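Local coordinates for protein beta sliding clamp (Streptococcus pneumoniae, PDB 2AWA) that probably forms a ring-shaped dimer around DNA that tethers DNA polymerases and other proteins to the template and makes replication processive, at residues 154-165 with 217-225; 304-313 with 323-331. All blocks are in the same frame, centred on the assembly; numbering follows the deposited sequence.

Contact 1 comes first along the chain and closes before contact 2 opens; their centres lie 33 Å apart and their nearest atoms about 17 Å, without touching. Contact 1 (154-165 with 217-225) packs the two helices of the central clamp domain against each other, close to the middle of the chain. Contact 2 (304-313 with 323-331) lies in the C-terminal domain, in a four-stranded antiparallel sheet whose outermost strand 321-327 meets the second subunit. The two domains share a nine-stranded sheet, in which strand 196-203 of the central domain pairs with 379-384. One contact thus belongs to the middle of the chain, the other to the joint between subunits that closes the ring.

Contact 1 (154-165 with 217-225); sequences LKKIINETAFAA and SRSLREFSA
The helix pair of the central clamp domain is joined here by I158 of helix 151-161, a knob set into a hole formed by L220, R221, F223 and S224 of helix 217-226. The axes of the two helical segments approach to 9.8 Å, with 138° between their N-to-C directions. I158 holds CG1 anti to its carbonyl carbon (chi1 -67°), which lays CG1 against L220 CB at 3.9 Å; the extended second torsion carries CD1 on to F223 CD1 at 3.6 Å. One turn back, L154 drops CD2 over a face of the F223 ring in a CH-pi contact, 3.6 Å from the centroid but shifted toward the rim, while F227 and F245 meet the same ring. K155 stretches along the margin and gives NZ to S224 O at 3.1 Å, in the carbonyl plane and on a lone pair. A water bridges the same two atoms, and D229 supplies the lysine's salt bridge.

At the other end A162 CB stands over the centre of the R221 guanidinium, 4.1 Å above its plane. N159 OD1 is 3.5 Å from R221 NH1, and a water links the two atoms. The two segments come closest by CA atoms at A162 and S217, where A162 CB and S217 CB meet at 4.0 Å; S217 OG turns to T175 O. Behind this interface I157 and T161 rest on strands 176-182 and 186-192. Two helices side by side, backed by antiparallel sheet, are the hallmark of the DNA-clamp fold, in which such helices line the central channel.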
loop_
_atom_site.group_PDB
_atom_site.type_symbol
_atom_site.label_atom_id
_atom_site.label_comp_id
_atom_site.label_asym_id
_atom_site.label_seq_id
_atom_site.Cartn_x
_atom_site.Cartn_y
_atom_site.Cartn_z
ATOM N N LEU B 154 -6.165 0.909 27.953
ATOM C CA LEU B 154 -4.935 1.572 27.523
ATOM C C LEU B 154 -4.977 1.938 26.046
ATOM O O LEU B 154 -4.706 3.087 25.688
ATOM C CB LEU B 154 -3.728 0.673 27.741
ATOM C CG LEU B 154 -2.665 1.102 28.730
ATOM C CD1 LEU B 154 -2.778 0.291 29.988
ATOM C CD2 LEU B 154 -1.296 0.875 28.107
ATOM N N LYS B 155 -5.280 0.960 25.194
ATOM C CA LYS B 155 -5.434 1.212 23.747
ATOM C C LYS B 155 -6.439 2.329 23.483
ATOM O O LYS B 155 -6.255 3.123 22.549
ATOM C CB LYS B 155 -5.893 -0.046 22.992
ATOM C CG LYS B 155 -4.871 -1.199 22.972
ATOM C CD LYS B 155 -5.310 -2.293 22.022
ATOM C CE LYS B 155 -4.307 -3.419 21.901
ATOM N NZ LYS B 155 -4.414 -4.058 20.554
ATOM N N LYS B 156 -7.491 2.396 24.308
ATOM C CA LYS B 156 -8.497 3.438 24.185
ATOM C C LYS B 156 -7.925 4.806 24.594
ATOM O O LYS B 156 -8.125 5.794 23.902
ATOM C CB LYS B 156 -9.751 3.095 24.988
ATOM C CG LYS B 156 -10.882 4.057 24.700
ATOM C CD LYS B 156 -12.258 3.587 25.183
ATOM C CE LYS B 156 -13.196 4.812 25.329
ATOM N NZ LYS B 156 -14.644 4.541 25.105
ATOM N N ILE B 157 -7.205 4.863 25.704
ATOM C CA ILE B 157 -6.496 6.084 26.072
ATOM C C ILE B 157 -5.516 6.530 24.984
ATOM O O ILE B 157 -5.426 7.696 24.659
ATOM C CB ILE B 157 -5.728 5.879 27.375
ATOM C CG1 ILE B 157 -6.660 6.087 28.556
ATOM C CG2 ILE B 157 -4.550 6.850 27.489
ATOM C CD1 ILE B 157 -6.044 5.649 29.881
ATOM N N ILE B 158 -4.773 5.579 24.440
ATOM C CA ILE B 158 -3.799 5.879 23.425
ATOM C C ILE B 158 -4.477 6.472 22.214
ATOM O O ILE B 158 -4.061 7.514 21.756
ATOM C CB ILE B 158 -2.945 4.658 23.068
ATOM C CG1 ILE B 158 -2.065 4.284 24.262
ATOM C CG2 ILE B 158 -2.051 4.967 21.904
ATOM C CD1 ILE B 158 -1.483 2.876 24.218
ATOM N N ASN B 159 -5.546 5.865 21.716
ATOM C CA ASN B 159 -6.227 6.417 20.530
ATOM C C ASN B 159 -6.902 7.759 20.783
ATOM O O ASN B 159 -7.050 8.581 19.855
ATOM C CB ASN B 159 -7.249 5.433 19.968
ATOM C CG ASN B 159 -6.623 4.415 19.092
ATOM O OD1 ASN B 159 -5.767 4.742 18.259
ATOM N ND2 ASN B 159 -7.012 3.152 19.278
ATOM N N GLU B 160 -7.321 7.976 22.030
ATOM C CA GLU B 160 -7.894 9.259 22.392
ATOM C C GLU B 160 -6.884 10.406 22.648
ATOM O O GLU B 160 -7.279 11.552 22.618
ATOM C CB GLU B 160 -8.829 9.086 23.561
ATOM C CG GLU B 160 -10.134 8.426 23.137
ATOM C CD GLU B 160 -11.008 7.993 24.316
ATOM O OE1 GLU B 160 -10.489 7.938 25.471
ATOM O OE2 GLU B 160 -12.211 7.715 24.061
ATOM N N THR B 161 -5.594 10.127 22.827
ATOM C CA THR B 161 -4.658 11.202 23.222
ATOM C C THR B 161 -3.351 11.360 22.420
ATOM O O THR B 161 -2.936 12.480 22.147
ATOM C CB THR B 161 -4.312 11.101 24.736
ATOM O OG1 THR B 161 -3.625 9.882 24.987
ATOM C CG2 THR B 161 -5.558 11.103 25.554
ATOM N N ALA B 162 -2.707 10.265 22.041
ATOM C CA ALA B 162 -1.368 10.331 21.417
ATOM C C ALA B 162 -1.261 11.174 20.118
ATOM O O ALA B 162 -0.213 11.708 19.797
ATOM C CB ALA B 162 -0.872 8.937 21.165
ATOM N N PHE B 163 -2.336 11.293 19.367
ATOM C CA PHE B 163 -2.284 12.103 18.149
ATOM C C PHE B 163 -2.104 13.631 18.439
ATOM O O PHE B 163 -1.682 14.402 17.574
ATOM C CB PHE B 163 -3.559 11.856 17.330
ATOM C CG PHE B 163 -4.737 12.474 17.926
ATOM C CD1 PHE B 163 -5.021 13.809 17.682
ATOM C CD2 PHE B 163 -5.503 11.778 18.830
ATOM C CE1 PHE B 163 -6.085 14.415 18.290
ATOM C CE2 PHE B 163 -6.558 12.368 19.441
ATOM C CZ PHE B 163 -6.862 13.683 19.175
ATOM N N ALA B 164 -2.457 14.059 19.651
ATOM C CA ALA B 164 -2.400 15.473 20.010
ATOM C C ALA B 164 -0.998 15.935 20.371
ATOM O O ALA B 164 -0.704 17.122 20.323
ATOM C CB ALA B 164 -3.334 15.754 21.127
ATOM N N ALA B 165 -0.134 14.983 20.705
ATOM C CA ALA B 165 1.256 15.265 21.043
ATOM C C ALA B 165 2.035 15.783 19.839
ATOM O O ALA B 165 1.824 15.373 18.713
ATOM C CB ALA B 165 1.930 14.033 21.587
ATOM N N SER B 217 4.887 9.265 22.509
ATOM C CA SER B 217 3.687 8.826 21.781
ATOM C C SER B 217 3.990 7.712 20.808
ATOM O O SER B 217 3.154 6.854 20.622
ATOM C CB SER B 217 3.009 9.980 21.056
ATOM O OG SER B 217 3.925 10.569 20.169
ATOM N N ARG B 218 5.180 7.716 20.203
ATOM C CA ARG B 218 5.608 6.628 19.314
ATOM C C ARG B 218 5.691 5.289 20.047
ATOM O O ARG B 218 5.358 4.247 19.491
ATOM C CB ARG B 218 6.964 6.947 18.674
ATOM C CG ARG B 218 7.463 5.885 17.687
ATOM C CD ARG B 218 8.734 6.327 16.905
ATOM N NE ARG B 218 8.495 7.336 15.853
ATOM C CZ ARG B 218 9.047 8.551 15.826
ATOM N N SER B 219 6.152 5.310 21.289
ATOM C CA SER B 219 6.188 4.106 22.084
ATOM C C SER B 219 4.778 3.595 22.287
ATOM O O SER B 219 4.517 2.398 22.154
ATOM C CB SER B 219 6.862 4.369 23.422
ATOM O OG SER B 219 8.226 4.708 23.241
ATOM N N LEU B 220 3.849 4.495 22.599
ATOM C CA LEU B 220 2.471 4.076 22.861
ATOM C C LEU B 220 1.823 3.457 21.613
ATOM O O LEU B 220 1.073 2.491 21.726
ATOM C CB LEU B 220 1.634 5.242 23.369
ATOM C CG LEU B 220 2.016 5.771 24.742
ATOM C CD1 LEU B 220 1.412 7.152 24.971
ATOM C CD2 LEU B 220 1.603 4.811 25.848
ATOM N N ARG B 221 2.101 3.995 20.428
ATOM C CA ARG B 221 1.578 3.389 19.203
ATOM C C ARG B 221 2.104 1.962 19.043
ATOM O O ARG B 221 1.378 1.091 18.596
ATOM C CB ARG B 221 1.942 4.187 17.947
ATOM C CG ARG B 221 1.457 5.633 17.875
ATOM C CD ARG B 221 -0.047 5.752 18.056
ATOM N NE ARG B 221 -0.588 6.937 17.377
ATOM C CZ ARG B 221 -1.870 7.313 17.398
ATOM N NH1 ARG B 221 -2.781 6.622 18.075
ATOM N NH2 ARG B 221 -2.241 8.400 16.733
ATOM N N GLU B 222 3.355 1.711 19.397
ATOM C CA GLU B 222 3.869 0.355 19.328
ATOM C C GLU B 222 3.240 -0.537 20.385
ATOM O O GLU B 222 3.027 -1.724 20.137
ATOM C CB GLU B 222 5.394 0.306 19.471
ATOM C CG GLU B 222 6.169 0.867 18.295
ATOM C CD GLU B 222 5.807 0.263 16.950
ATOM O OE1 GLU B 222 5.287 -0.869 16.894
ATOM O OE2 GLU B 222 6.058 0.934 15.929
ATOM N N PHE B 223 2.965 0.013 21.564
ATOM C CA PHE B 223 2.294 -0.751 22.596
ATOM C C PHE B 223 1.020 -1.363 22.038
ATOM O O PHE B 223 0.740 -2.542 22.263
ATOM C CB PHE B 223 1.946 0.111 23.814
ATOM C CG PHE B 223 0.998 -0.560 24.740
ATOM C CD1 PHE B 223 -0.361 -0.508 24.518
ATOM C CD2 PHE B 223 1.464 -1.323 25.769
ATOM C CE1 PHE B 223 -1.228 -1.189 25.337
ATOM C CE2 PHE B 223 0.609 -1.993 26.573
ATOM C CZ PHE B 223 -0.741 -1.924 26.353
ATOM N N SER B 224 0.237 -0.557 21.318
ATOM C CA SER B 224 -1.034 -1.048 20.768
ATOM C C SER B 224 -0.838 -2.135 19.711
ATOM O O SER B 224 -1.659 -3.039 19.600
ATOM C CB SER B 224 -1.864 0.090 20.181
ATOM O OG SER B 224 -2.138 1.087 21.138
ATOM N N ALA B 225 0.246 -2.046 18.946
ATOM C CA ALA B 225 0.609 -3.082 17.966
ATOM C C ALA B 225 1.241 -4.350 18.584
ATOM O O ALA B 225 1.104 -5.433 18.042
ATOM C CB ALA B 225 1.545 -2.514 16.937
HETATM O O HOH W 1 -2.947 -5.057 18.313
HETATM O O HOH W 2 -2.931 3.676 18.370
#

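Contact 2 (304-313 with 323-331)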
loop_
_atom_site.group_PDB
_atom_site.type_symbol
_atom_site.label_atom_id
_atom_site.label_comp_id
_atom_site.label_asym_id
_atom_site.label_seq_id
_atom_site.Cartn_x
_atom_site.Cartn_y
_atom_site.Cartn_z
ATOM N N LEU B 304 -15.562 28.807 9.954
ATOM C CA LEU B 304 -16.934 28.517 10.326
ATOM C C LEU B 304 -17.622 29.833 10.539
ATOM O O LEU B 304 -17.102 30.693 11.258
ATOM C CB LEU B 304 -17.032 27.701 11.615
ATOM C CG LEU B 304 -17.061 26.191 11.497
ATOM C CD1 LEU B 304 -17.465 25.587 12.826
ATOM C CD2 LEU B 304 -18.024 25.766 10.410
ATOM N N GLU B 305 -18.776 29.989 9.900
ATOM C CA GLU B 305 -19.641 31.125 10.136
ATOM C C GLU B 305 -20.937 30.635 10.783
ATOM O O GLU B 305 -21.578 29.727 10.292
ATOM C CB GLU B 305 -19.918 31.845 8.816
ATOM C CG GLU B 305 -20.495 33.246 8.965
ATOM C CD GLU B 305 -21.299 33.661 7.742
ATOM O OE1 GLU B 305 -20.851 33.369 6.609
ATOM O OE2 GLU B 305 -22.385 34.266 7.909
ATOM N N ILE B 306 -21.301 31.225 11.905
ATOM C CA ILE B 306 -22.518 30.843 12.605
ATOM C C ILE B 306 -23.442 32.059 12.770
ATOM O O ILE B 306 -23.206 32.886 13.632
ATOM C CB ILE B 306 -22.166 30.248 13.986
ATOM C CG1 ILE B 306 -21.129 29.122 13.832
ATOM C CG2 ILE B 306 -23.419 29.725 14.692
ATOM C CD1 ILE B 306 -20.179 29.033 14.970
ATOM N N LYS B 307 -24.474 32.158 11.939
ATOM C CA LYS B 307 -25.429 33.267 11.993
ATOM C C LYS B 307 -26.865 32.763 12.104
ATOM O O LYS B 307 -27.350 32.050 11.219
ATOM C CB LYS B 307 -25.308 34.162 10.749
ATOM N N ASP B 308 -27.531 33.154 13.187
ATOM C CA ASP B 308 -28.950 32.854 13.458
ATOM C C ASP B 308 -29.337 31.374 13.280
ATOM O O ASP B 308 -30.335 31.058 12.628
ATOM C CB ASP B 308 -29.872 33.785 12.642
ATOM C CG ASP B 308 -31.228 34.026 13.323
ATOM N N GLY B 309 -28.545 30.479 13.872
ATOM C CA GLY B 309 -28.826 29.034 13.852
ATOM C C GLY B 309 -28.209 28.290 12.677
ATOM O O GLY B 309 -28.117 27.057 12.686
ATOM N N VAL B 310 -27.775 29.037 11.663
ATOM C CA VAL B 310 -27.195 28.445 10.483
ATOM C C VAL B 310 -25.682 28.425 10.634
ATOM O O VAL B 310 -25.083 29.404 11.062
ATOM C CB VAL B 310 -27.580 29.209 9.231
ATOM C CG1 VAL B 310 -27.050 28.492 7.990
ATOM C CG2 VAL B 310 -29.098 29.366 9.158
ATOM N N VAL B 311 -25.087 27.289 10.289
ATOM C CA VAL B 311 -23.663 27.067 10.409
ATOM C C VAL B 311 -23.146 26.778 9.015
ATOM O O VAL B 311 -23.746 25.976 8.275
ATOM C CB VAL B 311 -23.378 25.863 11.327
ATOM C CG1 VAL B 311 -21.916 25.507 11.315
ATOM C CG2 VAL B 311 -23.869 26.150 12.747
ATOM N N SER B 312 -22.055 27.434 8.635
ATOM C CA SER B 312 -21.521 27.234 7.293
ATOM C C SER B 312 -20.015 27.282 7.291
ATOM O O SER B 312 -19.417 27.955 8.136
ATOM C CB SER B 312 -22.080 28.274 6.351
ATOM O OG SER B 312 -21.848 29.537 6.892
ATOM N N ALA B 313 -19.417 26.544 6.356
ATOM C CA ALA B 313 -17.959 26.469 6.189
ATOM C C ALA B 313 -17.529 27.130 4.888
ATOM O O ALA B 313 -18.161 26.931 3.821
ATOM C CB ALA B 313 -17.495 25.032 6.206
ATOM N N VAL B 323 -14.845 26.863 -1.296
ATOM C CA VAL B 323 -15.817 25.946 -0.707
ATOM C C VAL B 323 -16.798 26.780 0.076
ATOM O O VAL B 323 -16.374 27.582 0.895
ATOM C CB VAL B 323 -15.191 24.985 0.339
ATOM C CG1 VAL B 323 -16.228 24.020 0.865
ATOM C CG2 VAL B 323 -14.058 24.206 -0.239
ATOM N N ASN B 324 -18.091 26.601 -0.183
ATOM C CA ASN B 324 -19.156 27.253 0.581
ATOM C C ASN B 324 -20.150 26.156 0.929
ATOM O O ASN B 324 -20.862 25.675 0.062
ATOM C CB ASN B 324 -19.810 28.354 -0.258
ATOM C CG ASN B 324 -20.818 29.188 0.529
ATOM O OD1 ASN B 324 -21.569 28.677 1.351
ATOM N ND2 ASN B 324 -20.831 30.491 0.268
ATOM N N GLU B 325 -20.164 25.715 2.181
ATOM C CA GLU B 325 -21.004 24.590 2.548
ATOM C C GLU B 325 -21.828 24.858 3.795
ATOM O O GLU B 325 -21.304 25.283 4.798
ATOM C CB GLU B 325 -20.153 23.344 2.751
ATOM C CG GLU B 325 -20.983 22.129 3.144
ATOM C CD GLU B 325 -20.215 20.823 3.125
ATOM O OE1 GLU B 325 -19.246 20.701 2.348
ATOM O OE2 GLU B 325 -20.606 19.912 3.894
ATOM N N GLU B 326 -23.129 24.603 3.729
ATOM C CA GLU B 326 -23.962 24.659 4.923
ATOM C C GLU B 326 -23.892 23.314 5.606
ATOM O O GLU B 326 -24.088 22.293 4.977
ATOM C CB GLU B 326 -25.421 24.996 4.608
ATOM C CG GLU B 326 -26.245 25.065 5.897
ATOM C CD GLU B 326 -27.712 25.380 5.693
ATOM O OE1 GLU B 326 -28.062 25.965 4.637
ATOM O OE2 GLU B 326 -28.503 25.042 6.617
ATOM N N ILE B 327 -23.635 23.335 6.901
ATOM C CA ILE B 327 -23.544 22.134 7.712
ATOM C C ILE B 327 -24.794 22.014 8.591
ATOM O O ILE B 327 -25.148 22.947 9.304
ATOM C CB ILE B 327 -22.274 22.165 8.573
ATOM C CG1 ILE B 327 -21.044 22.321 7.658
ATOM C CG2 ILE B 327 -22.184 20.908 9.424
ATOM C CD1 ILE B 327 -19.751 22.729 8.354
ATOM N N ASP B 328 -25.448 20.854 8.512
ATOM C CA ASP B 328 -26.623 20.547 9.315
ATOM C C ASP B 328 -26.211 20.254 10.761
ATOM O O ASP B 328 -25.141 19.674 11.012
ATOM C CB ASP B 328 -27.408 19.379 8.701
ATOM C CG ASP B 328 -28.249 19.805 7.479
ATOM N N THR B 329 -27.051 20.685 11.707
ATOM C CA THR B 329 -26.729 20.594 13.133
ATOM C C THR B 329 -27.911 20.091 13.961
ATOM O O THR B 329 -29.060 20.381 13.654
ATOM C CB THR B 329 -26.267 21.952 13.700
ATOM O OG1 THR B 329 -27.367 22.849 13.748
ATOM C CG2 THR B 329 -25.216 22.565 12.843
ATOM N N ASP B 330 -27.612 19.336 15.012
ATOM C CA ASP B 330 -28.609 18.927 15.991
ATOM C C ASP B 330 -29.092 20.164 16.751
ATOM O O ASP B 330 -30.281 20.322 16.975
ATOM C CB ASP B 330 -28.026 17.865 16.953
ATOM C CG ASP B 330 -29.030 17.386 18.007
ATOM O OD1 ASP B 330 -30.135 16.940 17.626
ATOM O OD2 ASP B 330 -28.715 17.438 19.226
ATOM N N GLN B 331 -28.182 21.060 17.109
ATOM C CA GLN B 331 -28.515 22.171 18.011
ATOM C C GLN B 331 -27.489 23.294 17.949
ATOM O O GLN B 331 -26.295 23.027 17.955
ATOM C CB GLN B 331 -28.583 21.655 19.454
ATOM C CG GLN B 331 -28.891 22.740 20.488
ATOM C CD GLN B 331 -29.244 22.177 21.860
ATOM O OE1 GLN B 331 -30.417 22.099 22.223
ATOM N NE2 GLN B 331 -28.227 21.782 22.626
#
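L304 opens the contact by sending CD2 to I327 CD1 at 4.1 Å, the two side chains crossing at about a right angle. The chain then reverses through a type I' turn from K307 to V310, with G309 at backbone angles that by themselves call for glycine, and comes back between 304-307 and 323-327, bonded to the first through E305 with S312 and K307 with V310. V310 lays CG1 against the carboxylate end of E326, 3.9 Å from CD; an extended E326 chain, with CG anti to the backbone N (chi1 -179°), carries the group that far.

V311 points to the same face as A313 and I327 and meets T329 through their CG2 methyls at 3.8 Å, with I276 packed against it as well. Its carbonyl O takes a single bond from I327 N at 3.0 Å. S312 and E326 form a non-hydrogen-bonded pair, where S312 CA makes a CA-H...O contact with E325 O; the serine OG is hydrogen-bonded to H314. A313 and E325 are the next, hydrogen-bonded pair: A313 N reaches E325 O at 2.8 Å and E325 N returns to A313 O at 2.9 Å. A313 CB touches I327 CD1 at 3.9 Å.

E325 turns its carboxylate outside the pair, to R289 and S286 of its own chain and to S123 of the second subunit, where 323-325 joins a strand of that chain in an antiparallel ladder. The two A313-E325 bonds thus set the register, A313 and I327 pack under helix 280-294, V311 and T329 against strand 274-279, and the buried E325 carboxylate, gripped by an arginine and two hydroxyls, is probably stabilised as the anion where the subunits meet.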